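Putative translocated intimin receptor protein (Translocated intimin receptor Tir) (Escherichia coli, PDB 2ZQK) acts in the host-cell membrane as the receptor for bacterial intimin, its extracellular domain securing attachment while its intracellular regions trigger actin pedestal formation. Local coordinates at residues 16-28 with 39-51. Residues are numbered along the deposited sequence; the frame is centred on the assembly and turned at random.
Sequences LTKEAFQNPDNQK and PSGVLKDDVVANI
L43 lays its isobutyl end across one face of the F21 ring, methyl CD2 sitting 3.6 Å from the ring centroid and displaced toward the rim. Its other methyl, CD1, reaches T17 CG2, and G41 O comes to the edge of the same ring, near its plane. Further along, between the two antiparallel helices, A20 CB meets V47 CG1 at 3.9 Å, while L16 and I51 run alongside each other in opposing senses, L16 CB 3.7 Å from I51 CG2. V47 CG2, turned anti to its carbonyl carbon, is thereby brought to N26 CB (3.6 Å); N26 ND2 donates to A20 O (2.9 Å), on a lone pair in the carbonyl plane, the oxygen tilted from the N26 amide plane. In the intimin-binding domain, helices 7-21 and 45-67 meet here at the base of the beta hairpin of 27-31 and 37-40. Q27 and L43 form an antiparallel non-hydrogen-bonded pair, flanked by the backbone bonds K28 N to V42 O (2.7 Å) and K44 N to N26 O. F21 also stacks on F21 of the second subunit, and Q27 NE2 donates to OE1 of Q27 of that subunit. Against this close carbon packing, the side with exposed K44 and D45 is loose: K28 NZ forms a weak salt bridge with D45 OD1 (3.2 Å), and K44 NZ a weak bond to D25 O.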
ATOM      1  N   LEU B  16       9.342  29.691   2.678  1.00 68.47           N
ATOM      2  CA  LEU B  16       8.031  29.463   3.275  1.00 65.43           C
ATOM      3  C   LEU B  16       7.179  28.538   2.418  1.00 65.91           C
ATOM      4  O   LEU B  16       6.436  27.703   2.946  1.00 68.27           O
ATOM      5  CB  LEU B  16       7.310  30.787   3.496  1.00 55.56           C
ATOM      6  CG  LEU B  16       7.914  31.631   4.629  1.00 54.88           C
ATOM      7  CD1 LEU B  16       7.521  33.089   4.452  1.00 57.57           C
ATOM      8  CD2 LEU B  16       7.452  31.099   5.986  1.00 46.27           C
ATOM      9  N   THR B  17       7.284  28.669   1.100  1.00 51.67           N
ATOM     10  CA  THR B  17       6.510  27.807   0.219  1.00 49.57           C
ATOM     11  C   THR B  17       6.990  26.389   0.405  1.00 46.59           C
ATOM     12  O   THR B  17       6.177  25.488   0.664  1.00 41.20           O
ATOM     13  CB  THR B  17       6.674  28.185  -1.252  1.00 61.51           C
ATOM     14  OG1 THR B  17       6.140  29.500  -1.467  1.00 68.18           O
ATOM     15  CG2 THR B  17       5.936  27.182  -2.140  1.00 56.59           C
ATOM     16  N   LYS B  18       8.311  26.199   0.283  1.00 49.43           N
ATOM     17  CA  LYS B  18       8.925  24.880   0.447  1.00 46.83           C
ATOM     18  C   LYS B  18       8.500  24.253   1.766  1.00 47.18           C
ATOM     19  O   LYS B  18       8.053  23.101   1.803  1.00 47.53           O
ATOM     20  CB  LYS B  18      10.447  24.962   0.434  1.00 44.71           C
ATOM     21  CG  LYS B  18      11.129  23.589   0.653  1.00 52.73           C
ATOM     22  CD  LYS B  18      12.425  23.719   1.423  1.00 53.80           C
ATOM     23  CE  LYS B  18      12.157  24.297   2.796  1.00 60.13           C
ATOM     24  NZ  LYS B  18      13.390  24.678   3.543  1.00 66.29           N
ATOM     25  N   GLU B  19       8.651  25.012   2.845  1.00 53.53           N
ATOM     26  CA  GLU B  19       8.270  24.518   4.157  1.00 58.28           C
ATOM     27  C   GLU B  19       6.805  24.105   4.228  1.00 58.55           C
ATOM     28  O   GLU B  19       6.494  23.017   4.719  1.00 60.59           O
ATOM     29  CB  GLU B  19       8.564  25.567   5.227  1.00 59.91           C
ATOM     30  CG  GLU B  19      10.023  25.615   5.621  1.00 60.87           C
ATOM     31  CD  GLU B  19      10.350  26.718   6.608  1.00 70.65           C
ATOM     32  OE1 GLU B  19      11.537  26.826   6.978  1.00 79.65           O
ATOM     33  OE2 GLU B  19       9.437  27.474   7.010  1.00 69.55           O
ATOM     34  N   ALA B  20       5.913  24.957   3.721  1.00 50.91           N
ATOM     35  CA  ALA B  20       4.472  24.684   3.751  1.00 49.50           C
ATOM     36  C   ALA B  20       4.050  23.436   2.976  1.00 50.09           C
ATOM     37  O   ALA B  20       3.020  22.821   3.272  1.00 48.90           O
ATOM     38  CB  ALA B  20       3.709  25.899   3.243  1.00 80.85           C
ATOM     39  N   PHE B  21       4.829  23.060   1.975  1.00 49.31           N
ATOM     40  CA  PHE B  21       4.488  21.871   1.212  1.00 49.96           C
ATOM     41  C   PHE B  21       4.800  20.648   2.041  1.00 51.26           C
ATOM     42  O   PHE B  21       4.242  19.577   1.807  1.00 53.76           O
ATOM     43  CB  PHE B  21       5.312  21.771  -0.062  1.00 52.55           C
ATOM     44  CG  PHE B  21       4.617  22.248  -1.282  1.00 55.89           C
ATOM     45  CD1 PHE B  21       4.582  23.599  -1.596  1.00 59.58           C
ATOM     46  CD2 PHE B  21       4.043  21.341  -2.157  1.00 59.55           C
ATOM     47  CE1 PHE B  21       3.987  24.042  -2.784  1.00 57.74           C
ATOM     48  CE2 PHE B  21       3.443  21.774  -3.344  1.00 65.10           C
ATOM     49  CZ  PHE B  21       3.417  23.125  -3.658  1.00 61.55           C
ATOM     50  N   GLN B  22       5.716  20.807   2.995  1.00 59.89           N
ATOM     51  CA  GLN B  22       6.147  19.694   3.830  1.00 58.03           C
ATOM     52  C   GLN B  22       5.068  19.229   4.771  1.00 55.53           C
ATOM     53  O   GLN B  22       5.158  18.159   5.358  1.00 58.08           O
ATOM     54  CB  GLN B  22       7.438  20.068   4.548  1.00 53.55           C
ATOM     55  CG  GLN B  22       8.555  20.269   3.529  1.00 52.44           C
ATOM     56  CD  GLN B  22       9.798  20.911   4.099  1.00 55.62           C
ATOM     57  OE1 GLN B  22       9.724  21.860   4.886  1.00 54.93           O
ATOM     58  NE2 GLN B  22      10.956  20.416   3.681  1.00 56.26           N
ATOM     59  N   ASN B  23       4.028  20.042   4.879  1.00 51.73           N
ATOM     60  CA  ASN B  23       2.858  19.722   5.685  1.00 49.53           C
ATOM     61  C   ASN B  23       1.807  19.436   4.629  1.00 47.76           C
ATOM     62  O   ASN B  23       1.202  20.353   4.069  1.00 49.11           O
ATOM     63  CB  ASN B  23       2.443  20.920   6.520  1.00 44.71           C
ATOM     64  CG  ASN B  23       1.177  20.666   7.284  1.00 49.45           C
ATOM     65  OD1 ASN B  23       0.792  21.462   8.143  1.00 58.07           O
ATOM     66  ND2 ASN B  23       0.510  19.553   6.977  1.00 50.29           N
ATOM     67  N   PRO B  24       1.567  18.159   4.345  1.00 52.45           N
ATOM     68  CA  PRO B  24       0.592  17.758   3.333  1.00 56.09           C
ATOM     69  C   PRO B  24      -0.824  18.314   3.528  1.00 60.54           C
ATOM     70  O   PRO B  24      -1.726  18.051   2.727  1.00 63.99           O
ATOM     71  CB  PRO B  24       0.675  16.225   3.376  1.00 34.21           C
ATOM     72  CG  PRO B  24       0.903  15.952   4.812  1.00 27.56           C
ATOM     73  CD  PRO B  24       1.888  17.034   5.238  1.00 30.71           C
ATOM     74  N   ASP B  25      -1.021  19.096   4.582  1.00 57.43           N
ATOM     75  CA  ASP B  25      -2.330  19.669   4.847  1.00 61.01           C
ATOM     76  C   ASP B  25      -2.542  21.004   4.146  1.00 60.61           C
ATOM     77  O   ASP B  25      -3.679  21.439   4.002  1.00 61.50           O
ATOM     78  CB  ASP B  25      -2.545  19.823   6.356  1.00 63.19           C
ATOM     79  CG  ASP B  25      -2.907  18.501   7.035  1.00 72.95           C
ATOM     80  OD1 ASP B  25      -4.053  18.036   6.858  1.00 82.21           O
ATOM     81  OD2 ASP B  25      -2.047  17.921   7.734  1.00 79.37           O
ATOM     82  N   ASN B  26      -1.459  21.657   3.711  1.00 52.00           N
ATOM     83  CA  ASN B  26      -1.570  22.947   3.010  1.00 49.12           C
ATOM     84  C   ASN B  26      -1.602  22.693   1.508  1.00 47.91           C
ATOM     85  O   ASN B  26      -1.434  23.611   0.707  1.00 45.18           O
ATOM     86  CB  ASN B  26      -0.364  23.857   3.284  1.00 54.12           C
ATOM     87  CG  ASN B  26      -0.078  24.054   4.756  1.00 58.37           C
ATOM     88  OD1 ASN B  26      -0.986  24.201   5.572  1.00 67.56           O
ATOM     89  ND2 ASN B  26       1.207  24.088   5.100  1.00 50.03           N
ATOM     90  N   GLN B  27      -1.836  21.449   1.124  1.00 45.50           N
ATOM     91  CA  GLN B  27      -1.805  21.101  -0.282  1.00 46.58           C
ATOM     92  C   GLN B  27      -3.125  20.792  -0.927  1.00 49.15           C
ATOM     93  O   GLN B  27      -3.883  19.962  -0.417  1.00 50.88           O
ATOM     94  CB  GLN B  27      -0.888  19.901  -0.471  1.00 59.21           C
ATOM     95  CG  GLN B  27       0.054  20.023  -1.643  1.00 62.85           C
ATOM     96  CD  GLN B  27       1.057  18.905  -1.665  1.00 68.55           C
ATOM     97  OE1 GLN B  27       1.672  18.581  -0.639  1.00 58.64           O
ATOM     98  NE2 GLN B  27       1.243  18.307  -2.835  1.00 70.73           N
ATOM     99  N   LYS B  28      -3.394  21.454  -2.055  1.00 69.35           N
ATOM    100  CA  LYS B  28      -4.623  21.201  -2.797  1.00 68.32           C
ATOM    101  C   LYS B  28      -4.378  19.812  -3.337  1.00 69.37           C
ATOM    102  O   LYS B  28      -3.233  19.426  -3.576  1.00 72.33           O
ATOM    103  CB  LYS B  28      -4.820  22.198  -3.945  1.00 57.10           C
ATOM    104  CG  LYS B  28      -5.240  23.600  -3.504  1.00 51.21           C
ATOM    105  CD  LYS B  28      -5.678  24.443  -4.702  1.00 58.10           C
ATOM    106  CE  LYS B  28      -6.362  25.735  -4.252  1.00 68.18           C
ATOM    107  NZ  LYS B  28      -7.271  26.304  -5.293  1.00 61.66           N
ATOM    108  N   PRO B  39      -1.719  14.563  -4.785  1.00 57.64           N
ATOM    109  CA  PRO B  39      -1.237  15.950  -4.756  1.00 59.33           C
ATOM    110  C   PRO B  39      -1.256  16.640  -6.118  1.00 62.24           C
ATOM    111  O   PRO B  39      -0.706  16.131  -7.090  1.00 64.94           O
ATOM    112  CB  PRO B  39       0.177  15.811  -4.191  1.00 59.98           C
ATOM    113  CG  PRO B  39       0.572  14.396  -4.554  1.00 61.19           C
ATOM    114  CD  PRO B  39      -0.693  13.635  -4.280  1.00 61.21           C
ATOM    115  N   SER B  40      -1.882  17.811  -6.180  1.00 68.18           N
ATOM    116  CA  SER B  40      -1.989  18.560  -7.433  1.00 67.91           C
ATOM    117  C   SER B  40      -0.757  19.400  -7.753  1.00 66.87           C
ATOM    118  O   SER B  40      -0.488  19.701  -8.918  1.00 68.82           O
ATOM    119  CB  SER B  40      -3.224  19.468  -7.399  1.00 58.98           C
ATOM    120  OG  SER B  40      -3.149  20.398  -6.328  1.00 63.65           O
ATOM    121  N   GLY B  41      -0.019  19.782  -6.717  1.00 55.66           N
ATOM    122  CA  GLY B  41       1.170  20.593  -6.918  1.00 52.08           C
ATOM    123  C   GLY B  41       0.902  22.047  -6.607  1.00 52.44           C
ATOM    124  O   GLY B  41       1.750  22.913  -6.825  1.00 54.94           O
ATOM    125  N   VAL B  42      -0.289  22.311  -6.080  1.00 56.36           N
ATOM    126  CA  VAL B  42      -0.697  23.662  -5.743  1.00 54.17           C
ATOM    127  C   VAL B  42      -1.129  23.761  -4.288  1.00 55.40           C
ATOM    128  O   VAL B  42      -1.821  22.883  -3.784  1.00 55.79           O
ATOM    129  CB  VAL B  42      -1.865  24.111  -6.638  1.00 42.86           C
ATOM    130  CG1 VAL B  42      -2.239  25.551  -6.322  1.00 47.07           C
ATOM    131  CG2 VAL B  42      -1.479  23.988  -8.091  1.00 40.86           C
ATOM    132  N   LEU B  43      -0.721  24.837  -3.619  1.00 58.41           N
ATOM    133  CA  LEU B  43      -1.066  25.062  -2.217  1.00 58.02           C
ATOM    134  C   LEU B  43      -2.413  25.743  -2.052  1.00 60.33           C
ATOM    135  O   LEU B  43      -2.888  26.452  -2.942  1.00 62.42           O
ATOM    136  CB  LEU B  43      -0.021  25.936  -1.543  1.00 42.06           C
ATOM    137  CG  LEU B  43       1.419  25.463  -1.416  1.00 40.36           C
ATOM    138  CD1 LEU B  43       2.246  26.673  -1.001  1.00 36.00           C
ATOM    139  CD2 LEU B  43       1.553  24.311  -0.393  1.00 28.13           C
ATOM    140  N   LYS B  44      -3.009  25.538  -0.886  1.00 54.10           N
ATOM    141  CA  LYS B  44      -4.300  26.119  -0.562  1.00 56.09           C
ATOM    142  C   LYS B  44      -4.218  27.643  -0.591  1.00 57.50           C
ATOM    143  O   LYS B  44      -3.348  28.231   0.054  1.00 59.28           O
ATOM    144  CB  LYS B  44      -4.734  25.617   0.815  1.00 51.61           C
ATOM    145  CG  LYS B  44      -5.004  24.115   0.840  1.00 52.27           C
ATOM    146  CD  LYS B  44      -5.464  23.642   2.204  1.00 59.36           C
ATOM    147  CE  LYS B  44      -6.021  22.231   2.125  1.00 60.66           C
ATOM    148  NZ  LYS B  44      -6.644  21.819   3.417  1.00 66.93           N
ATOM    149  N   ASP B  45      -5.129  28.280  -1.328  1.00 56.22           N
ATOM    150  CA  ASP B  45      -5.128  29.740  -1.460  1.00 57.36           C
ATOM    151  C   ASP B  45      -4.770  30.518  -0.189  1.00 59.20           C
ATOM    152  O   ASP B  45      -4.040  31.517  -0.263  1.00 56.79           O
ATOM    153  CB  ASP B  45      -6.472  30.224  -2.000  1.00 64.18           C
ATOM    154  CG  ASP B  45      -6.835  29.570  -3.325  1.00 70.41           C
ATOM    155  OD1 ASP B  45      -5.956  28.923  -3.938  1.00 73.74           O
ATOM    156  OD2 ASP B  45      -8.000  29.705  -3.760  1.00 74.40           O
ATOM    157  N   ASP B  46      -5.270  30.067   0.964  1.00 63.53           N
ATOM    158  CA  ASP B  46      -4.985  30.722   2.247  1.00 64.01           C
ATOM    159  C   ASP B  46      -3.493  30.814   2.492  1.00 60.40           C
ATOM    160  O   ASP B  46      -2.985  31.862   2.882  1.00 58.86           O
ATOM    161  CB  ASP B  46      -5.575  29.947   3.422  1.00 89.23           C
ATOM    162  CG  ASP B  46      -7.036  29.672   3.264  1.00 97.28           C
ATOM    163  OD1 ASP B  46      -7.804  30.639   3.064  1.00108.91           O
ATOM    164  OD2 ASP B  46      -7.412  28.484   3.348  1.00 97.39           O
ATOM    165  N   VAL B  47      -2.795  29.700   2.293  1.00 49.26           N
ATOM    166  CA  VAL B  47      -1.359  29.678   2.502  1.00 47.37           C
ATOM    167  C   VAL B  47      -0.674  30.627   1.521  1.00 47.17           C
ATOM    168  O   VAL B  47      -0.009  31.578   1.935  1.00 46.89           O
ATOM    169  CB  VAL B  47      -0.787  28.265   2.327  1.00 52.90           C
ATOM    170  CG1 VAL B  47       0.686  28.265   2.699  1.00 49.23           C
ATOM    171  CG2 VAL B  47      -1.565  27.274   3.196  1.00 44.02           C
ATOM    172  N   VAL B  48      -0.842  30.379   0.223  1.00 46.42           N
ATOM    173  CA  VAL B  48      -0.246  31.250  -0.785  1.00 47.34           C
ATOM    174  C   VAL B  48      -0.386  32.712  -0.358  1.00 48.59           C
ATOM    175  O   VAL B  48       0.603  33.451  -0.301  1.00 49.07           O
ATOM    176  CB  VAL B  48      -0.929  31.083  -2.150  1.00 43.66           C
ATOM    177  CG1 VAL B  48      -0.265  31.964  -3.179  1.00 40.57           C
ATOM    178  CG2 VAL B  48      -0.872  29.640  -2.581  1.00 43.86           C
ATOM    179  N   ALA B  49      -1.617  33.122  -0.049  1.00 50.09           N
ATOM    180  CA  ALA B  49      -1.876  34.496   0.377  1.00 49.00           C
ATOM    181  C   ALA B  49      -1.128  34.868   1.648  1.00 51.08           C
ATOM    182  O   ALA B  49      -0.488  35.919   1.708  1.00 52.12           O
ATOM    183  CB  ALA B  49      -3.347  34.706   0.585  1.00 37.29           C
ATOM    184  N   ASN B  50      -1.209  34.012   2.661  1.00 54.59           N
ATOM    185  CA  ASN B  50      -0.535  34.281   3.927  1.00 56.29           C
ATOM    186  C   ASN B  50       0.976  34.314   3.763  1.00 56.57           C
ATOM    187  O   ASN B  50       1.643  35.136   4.379  1.00 56.21           O
ATOM    188  CB  ASN B  50      -0.933  33.244   4.988  1.00 53.05           C
ATOM    189  CG  ASN B  50      -0.387  33.578   6.374  1.00 55.18           C
ATOM    190  OD1 ASN B  50       0.771  33.284   6.688  1.00 56.06           O
ATOM    191  ND2 ASN B  50      -1.215  34.206   7.204  1.00 50.54           N
ATOM    192  N   ILE B  51       1.523  33.429   2.936  1.00 50.46           N
ATOM    193  CA  ILE B  51       2.964  33.420   2.713  1.00 52.34           C
ATOM    194  C   ILE B  51       3.364  34.737   2.045  1.00 53.77           C
ATOM    195  O   ILE B  51       4.301  35.422   2.480  1.00 54.04           O
ATOM    196  CB  ILE B  51       3.377  32.259   1.791  1.00 51.03           C
ATOM    197  CG1 ILE B  51       3.173  30.927   2.512  1.00 55.51           C
ATOM    198  CG2 ILE B  51       4.818  32.430   1.349  1.00 48.08           C
ATOM    199  CD1 ILE B  51       3.405  29.723   1.643  1.00 67.50           C
TER